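Local coordinates for protein tyrosine phosphatase PRL-1 (Leishmania major, PDB 3S4O) that removes phosphate from phosphotyrosine residues of proteins and may act as a virulence factor supporting the parasite's survival inside host macrophages, at residues I40-L43 and Q44-V48; P81-R84 and A85-D88; A153-Q156 and T157-H160. All blocks are in the same frame, centred on the assembly; numbering follows the deposited sequence. Where two conformers were deposited one is given.

Contact 1. Residues I40-L43 and Q44-V48; sequences IKEL and QHRGV
Glu42 and Arg46 make the polar side-chain contact at the C-terminal end of helix 36-44. Arg46 runs extended from CG to NE and comes back along the helix end, where NH1 binds twice: it gives a hydrogen bond to the backbone O of Glu42 at 2.9 Å and a salt bridge to Glu42 OE1 at 3.0 Å. Both oxygens lie close to the guanidinium plane. The carboxylate, bent round at chi2 (-50°), is turned about 70° to that plane and receives NH1 from above its own plane. A long, flat cation suits this place because it reaches the carboxylate and a last-turn carbonyl with one nitrogen. Gln44 lays its CG near Ile40 O and sends NE2 to Arg67 O.

The backbone ends in a Schellman motif. Gln44 N still makes the helical bond to Ile40 O at 2.9 Å. Val48 N donates to Leu43 O at 3.0 Å, and inside this loop Gly47 N donates to Gln44 O. Leu43 O also accepts from Arg46 N, the two donors arriving from opposite faces of its carbonyl plane. Gly47 takes the positive phi of 67° at the C-prime position, a conformation that glycine adopts with little strain.

Apolar contact follows the reversal: Leu43 CD2 meets Val48 CG2 at 4.0 Å, and both side chains continue into the interior, Leu43 against Leu28 and Val48 against Leu26 of strand 21-28.

The guanidinium thus supplies a donor to a carbonyl of the last turn, and its positive charge probably complements the negative end of the helix dipole as well as Glu42, just before the chain enters strand 48-53.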
# COMPACT_ATOMS: atom_id res chain seq x y z
N ILE A 40 3.89 2.08 -16.04
CA ILE A 40 4.21 0.68 -15.82
C ILE A 40 5.73 0.47 -15.75
O ILE A 40 6.23 -0.26 -14.90
CB ILE A 40 3.66 -0.23 -16.91
CG1 ILE A 40 2.15 -0.38 -16.77
CG2 ILE A 40 4.34 -1.60 -16.82
CD1 ILE A 40 1.48 -0.73 -18.08
N LYS A 41 6.45 1.12 -16.67
CA LYS A 41 7.92 1.06 -16.67
C LYS A 41 8.48 1.52 -15.33
O LYS A 41 9.38 0.90 -14.77
CB LYS A 41 8.52 1.90 -17.80
CG LYS A 41 9.10 1.06 -18.94
CD LYS A 41 10.03 1.86 -19.86
CE LYS A 41 10.52 0.99 -21.03
NZ LYS A 41 10.91 1.78 -22.23
N GLU A 42 7.93 2.62 -14.83
CA GLU A 42 8.39 3.22 -13.57
C GLU A 42 8.07 2.32 -12.37
O GLU A 42 8.80 2.30 -11.39
CB GLU A 42 7.81 4.64 -13.36
CG GLU A 42 8.46 5.75 -14.23
CD GLU A 42 9.99 5.77 -14.17
OE1 GLU A 42 10.55 6.35 -13.21
OE2 GLU A 42 10.64 5.21 -15.09
N LEU A 43 6.98 1.57 -12.46
CA LEU A 43 6.66 0.57 -11.44
C LEU A 43 7.66 -0.60 -11.52
O LEU A 43 8.17 -1.07 -10.51
CB LEU A 43 5.23 0.04 -11.59
CG LEU A 43 4.03 0.96 -11.35
CD1 LEU A 43 2.76 0.17 -11.58
CD2 LEU A 43 4.04 1.57 -9.97
N GLN A 44 7.93 -1.07 -12.74
CA GLN A 44 8.89 -2.16 -12.95
C GLN A 44 10.29 -1.77 -12.48
O GLN A 44 11.00 -2.57 -11.88
CB GLN A 44 8.97 -2.53 -14.43
CG GLN A 44 7.81 -3.35 -14.97
CD GLN A 44 7.97 -3.64 -16.45
OE1 GLN A 44 8.66 -2.91 -17.17
NE2 GLN A 44 7.36 -4.72 -16.91
N HIS A 45 10.66 -0.52 -12.75
CA HIS A 45 11.97 0.04 -12.36
C HIS A 45 12.14 0.20 -10.85
O HIS A 45 13.25 0.39 -10.37
CB HIS A 45 12.19 1.40 -13.01
CG HIS A 45 12.69 1.31 -14.42
ND1 HIS A 45 13.55 2.23 -14.97
CD2 HIS A 45 12.45 0.39 -15.39
CE1 HIS A 45 13.81 1.89 -16.22
NE2 HIS A 45 13.15 0.78 -16.50
N ARG A 46 11.03 0.15 -10.12
CA ARG A 46 11.05 0.20 -8.64
C ARG A 46 10.69 -1.16 -8.04
O ARG A 46 10.38 -1.26 -6.85
CB ARG A 46 10.09 1.28 -8.15
CG ARG A 46 10.64 2.66 -8.33
CD ARG A 46 9.56 3.69 -8.13
NE ARG A 46 10.05 5.04 -8.40
CZ ARG A 46 10.34 5.51 -9.61
NH1 ARG A 46 10.16 4.76 -10.70
NH2 ARG A 46 10.81 6.75 -9.74
N GLY A 47 10.71 -2.19 -8.88
CA GLY A 47 10.52 -3.55 -8.45
C GLY A 47 9.14 -3.90 -7.93
O GLY A 47 8.99 -4.86 -7.18
N VAL A 48 8.12 -3.15 -8.36
CA VAL A 48 6.78 -3.37 -7.84
C VAL A 48 6.25 -4.75 -8.18
O VAL A 48 6.22 -5.16 -9.34
CB VAL A 48 5.78 -2.29 -8.29
CG1 VAL A 48 4.37 -2.68 -7.85
CG2 VAL A 48 6.18 -0.92 -7.71

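Contact 2. Residues P81-R84 and A85-D88; sequences PPTR and AVLD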
# COMPACT_ATOMS: atom_id res chain seq x y z
N PRO A 81 -12.98 4.65 5.95
CA PRO A 81 -12.00 3.63 6.28
C PRO A 81 -12.18 2.43 5.35
O PRO A 81 -13.23 2.33 4.71
CB PRO A 81 -12.34 3.23 7.71
CG PRO A 81 -13.41 4.15 8.18
CD PRO A 81 -14.04 4.74 6.98
N PRO A 82 -11.19 1.54 5.26
CA PRO A 82 -11.40 0.30 4.51
C PRO A 82 -12.60 -0.45 5.03
O PRO A 82 -12.80 -0.55 6.24
CB PRO A 82 -10.13 -0.52 4.81
CG PRO A 82 -9.19 0.41 5.42
CD PRO A 82 -10.00 1.44 6.11
N THR A 83 -13.41 -0.95 4.13
CA THR A 83 -14.40 -1.96 4.52
C THR A 83 -13.69 -3.20 5.09
O THR A 83 -12.48 -3.40 4.95
CB THR A 83 -15.28 -2.38 3.33
OG1 THR A 83 -14.47 -3.03 2.35
CG2 THR A 83 -15.96 -1.19 2.70
N ARG A 84 -14.47 -4.02 5.77
CA ARG A 84 -13.95 -5.28 6.30
C ARG A 84 -13.44 -6.21 5.19
O ARG A 84 -12.43 -6.88 5.37
CB ARG A 84 -15.04 -6.00 7.12
CG ARG A 84 -14.56 -7.18 7.99
CD ARG A 84 -13.32 -6.87 8.83
NE ARG A 84 -13.61 -6.20 10.10
CZ ARG A 84 -12.77 -6.12 11.13
NH1 ARG A 84 -11.56 -6.68 11.07
NH2 ARG A 84 -13.14 -5.48 12.24
N ALA A 85 -14.12 -6.24 4.05
CA ALA A 85 -13.68 -7.04 2.88
C ALA A 85 -12.30 -6.60 2.35
O ALA A 85 -11.42 -7.42 2.11
CB ALA A 85 -14.73 -7.00 1.77
N VAL A 86 -12.11 -5.29 2.19
CA VAL A 86 -10.82 -4.76 1.71
C VAL A 86 -9.70 -5.06 2.70
O VAL A 86 -8.59 -5.44 2.31
CB VAL A 86 -10.84 -3.24 1.49
CG1 VAL A 86 -9.43 -2.70 1.23
CG2 VAL A 86 -11.78 -2.91 0.34
N LEU A 87 -10.01 -4.88 3.98
CA LEU A 87 -9.03 -5.08 5.04
C LEU A 87 -8.56 -6.52 5.08
O LEU A 87 -7.36 -6.78 5.17
CB LEU A 87 -9.66 -4.72 6.39
CG LEU A 87 -8.83 -5.07 7.63
CD1 LEU A 87 -7.57 -4.26 7.64
CD2 LEU A 87 -9.62 -4.87 8.92
N ASP A 88 -9.51 -7.44 5.05
CA ASP A 88 -9.19 -8.87 5.06
C ASP A 88 -8.39 -9.28 3.83
O ASP A 88 -7.48 -10.09 3.93
CB ASP A 88 -10.46 -9.72 5.21
CG ASP A 88 -11.06 -9.63 6.63
OD1 ASP A 88 -10.33 -9.22 7.57
OD2 ASP A 88 -12.26 -9.97 6.80
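Thr83 meets Val86 as the N-cap of helix 84-103, the long helix that follows the loop carrying Asp78, the probable proton donor. Its OG1 accepts from Val86 N at 3.3 Å, and Thr83 O accepts from Leu87 N, so hydroxyl and carbonyl together serve two of the amides of the first turn. With chi1 at 64°, OG1 sits between the backbone N and the carbonyl carbon and faces the helix; a short hydroxyl side chain suits a cap because it reaches an amide three residues on.

Arg84, in the first turn, can be followed outward. CB merely borders the next peptide of its own chain, and the true contacts begin at CG. CG and then CD pass Asp88, 3.8 Å and 3.9 Å respectively from its OD2. Bends at chi2 (48°) and chi3 (84°) lay the chain alongside Leu87, the two side chains pointing the same way. CZ is 4.0 Å from Leu87 CD2. NH1 finds its hydrogen bond in O of Arg167, the C-terminal residue, while Asp88 OD1 is 4.5 Å from Arg84 NH1, too far for a salt bridge.

Pro82, rigid and apolar, leads into the cap and packs on Ile125 and Leu126 of helix 122-133; its CB is 4.2 Å from Val86 CG1. At the tip of Arg84, NH1 rests 3.4 Å from Leu87 CD2.

Contact 3. Residues A153-Q156 and T157-H160; sequences AINQ and TQMH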
# COMPACT_ATOMS: atom_id res chain seq x y z
N ALA A 153 -2.32 13.85 4.86
CA ALA A 153 -2.88 12.49 4.75
C ALA A 153 -3.81 12.12 5.91
O ALA A 153 -3.54 12.48 7.06
CB ALA A 153 -1.77 11.47 4.62
N ILE A 154 -4.91 11.41 5.58
CA ILE A 154 -5.77 10.69 6.53
C ILE A 154 -6.73 11.59 7.32
O ILE A 154 -6.31 12.37 8.16
CB ILE A 154 -4.94 9.78 7.51
CG1 ILE A 154 -4.16 8.71 6.74
CG2 ILE A 154 -5.86 9.11 8.54
CD1 ILE A 154 -3.20 7.95 7.60
N ASN A 155 -8.03 11.47 7.02
CA ASN A 155 -9.05 12.30 7.67
C ASN A 155 -9.41 11.77 9.04
O ASN A 155 -8.88 10.76 9.50
CB ASN A 155 -10.30 12.50 6.79
CG ASN A 155 -11.15 11.24 6.63
OD1 ASN A 155 -11.09 10.31 7.44
ND2 ASN A 155 -11.97 11.21 5.59
N GLN A 156 -10.33 12.46 9.69
CA GLN A 156 -10.65 12.22 11.08
C GLN A 156 -11.27 10.82 11.29
O GLN A 156 -10.90 10.12 12.23
CB GLN A 156 -11.60 13.31 11.57
CG GLN A 156 -11.14 14.75 11.26
CD GLN A 156 -12.02 15.48 10.20
OE1 GLN A 156 -12.96 16.19 10.55
NE2 GLN A 156 -11.69 15.31 8.92
N THR A 157 -12.21 10.45 10.42
CA THR A 157 -12.85 9.13 10.45
C THR A 157 -11.84 8.01 10.25
O THR A 157 -11.89 7.00 10.94
CB THR A 157 -13.95 9.01 9.36
OG1 THR A 157 -14.95 10.02 9.53
CG2 THR A 157 -14.62 7.66 9.42
N GLN A 158 -10.93 8.19 9.29
CA GLN A 158 -9.86 7.22 9.05
C GLN A 158 -8.94 7.12 10.27
O GLN A 158 -8.47 6.04 10.64
CB GLN A 158 -9.08 7.58 7.78
CG GLN A 158 -9.89 7.32 6.50
CD GLN A 158 -9.45 8.14 5.30
OE1 GLN A 158 -8.67 9.09 5.40
NE2 GLN A 158 -9.96 7.77 4.13
N MSE A 159 -8.72 8.26 10.92
CA MSE A 159 -7.88 8.34 12.11
C MSE A 159 -8.51 7.52 13.24
O MSE A 159 -7.85 6.71 13.88
CB MSE A 159 -7.70 9.81 12.52
CG MSE A 159 -6.61 10.09 13.52
SE MSE A 159 -6.01 11.98 13.42
CE MSE A 159 -7.18 12.65 12.00
N HIS A 160 -9.79 7.74 13.47
CA HIS A 160 -10.53 7.03 14.52
C HIS A 160 -10.49 5.52 14.30
O HIS A 160 -10.24 4.76 15.24
CB HIS A 160 -11.98 7.53 14.62
CG HIS A 160 -12.14 8.80 15.42
ND1 HIS A 160 -12.85 9.89 14.97
CD2 HIS A 160 -11.68 9.13 16.65
CE1 HIS A 160 -12.82 10.84 15.88
NE2 HIS A 160 -12.13 10.41 16.92
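Asn155 and Gln158 form a capping box at the start of helix 156-164, each side chain accepting from the other's backbone N. Asn155 OD1 takes Gln158 N at 2.8 Å, the donor lying nearly along the C=O axis. Gln158 OE1 returns the bond from Asn155 N at 2.9 Å, with the donor tilted 24° from the carbonyl plane.

The two side chains cross at about a right angle, yet their terminal amides are stacked, with planes 26° apart. A chi1 of 70° turns Asn155 CG inward over its own backbone, bringing OD1 to the first-turn amide of Gln158. Gln158 runs extended beyond CG, and this length carries OE1 back to the N-cap residue. Each amide also has a donor to spend elsewhere: Asn155 ND2 on Gly79 O, and Gln158 NE2 on Ala80 O. Both rotations are therefore fixed from two ends, and both capping residues are tied to the loop that follows Asp78, the inferred proton donor. An amide suits each position because it accepts for the box while donating to that loop.

Ile154 crosses Gln158 obliquely, its CG2 lying 3.6 Å from Gln158 CB. This branched side chain goes on to pack against Pro124 of helix 122-133, and its backbone pairs with Leu120 of the loop that holds the bound thiosulfate.

Met159, present as selenomethionine and deposited in two conformers, points its CB toward residues 153-156; in the conformer given its side chain packs on Ile143 and Arg147 of helix 139-149. The ordinary helical bonds begin here too, from Met159 N to Asn155 O and from His160 N to Gln156 O, while Met159 CB lies 3.2 Å from Gln156 O.

Overall arrangement
Contact 1 ends a helix, whereas contacts 2 and 3 begin helices. Contact 1 lies on the opposite side of the chain's centre from the other two, its centre 26 Å from that of contact 2 and 29 Å from that of contact 3, and is away from the active site. Contacts 2 and 3 touch: Pro81 CD meets Thr157 CG2 at 3.9 Å. Contact 3 is the nearer to the active site, the Gln158 side chain lying about 6 Å from the bound thiosulfate and about 6 Å from that of Asp78. In contact 2, the Pro82 side chain is about 11 Å from thiosulfate and about 7 Å from that of Arg122, inferred to bind substrate and seen in the thiosulfate pocket.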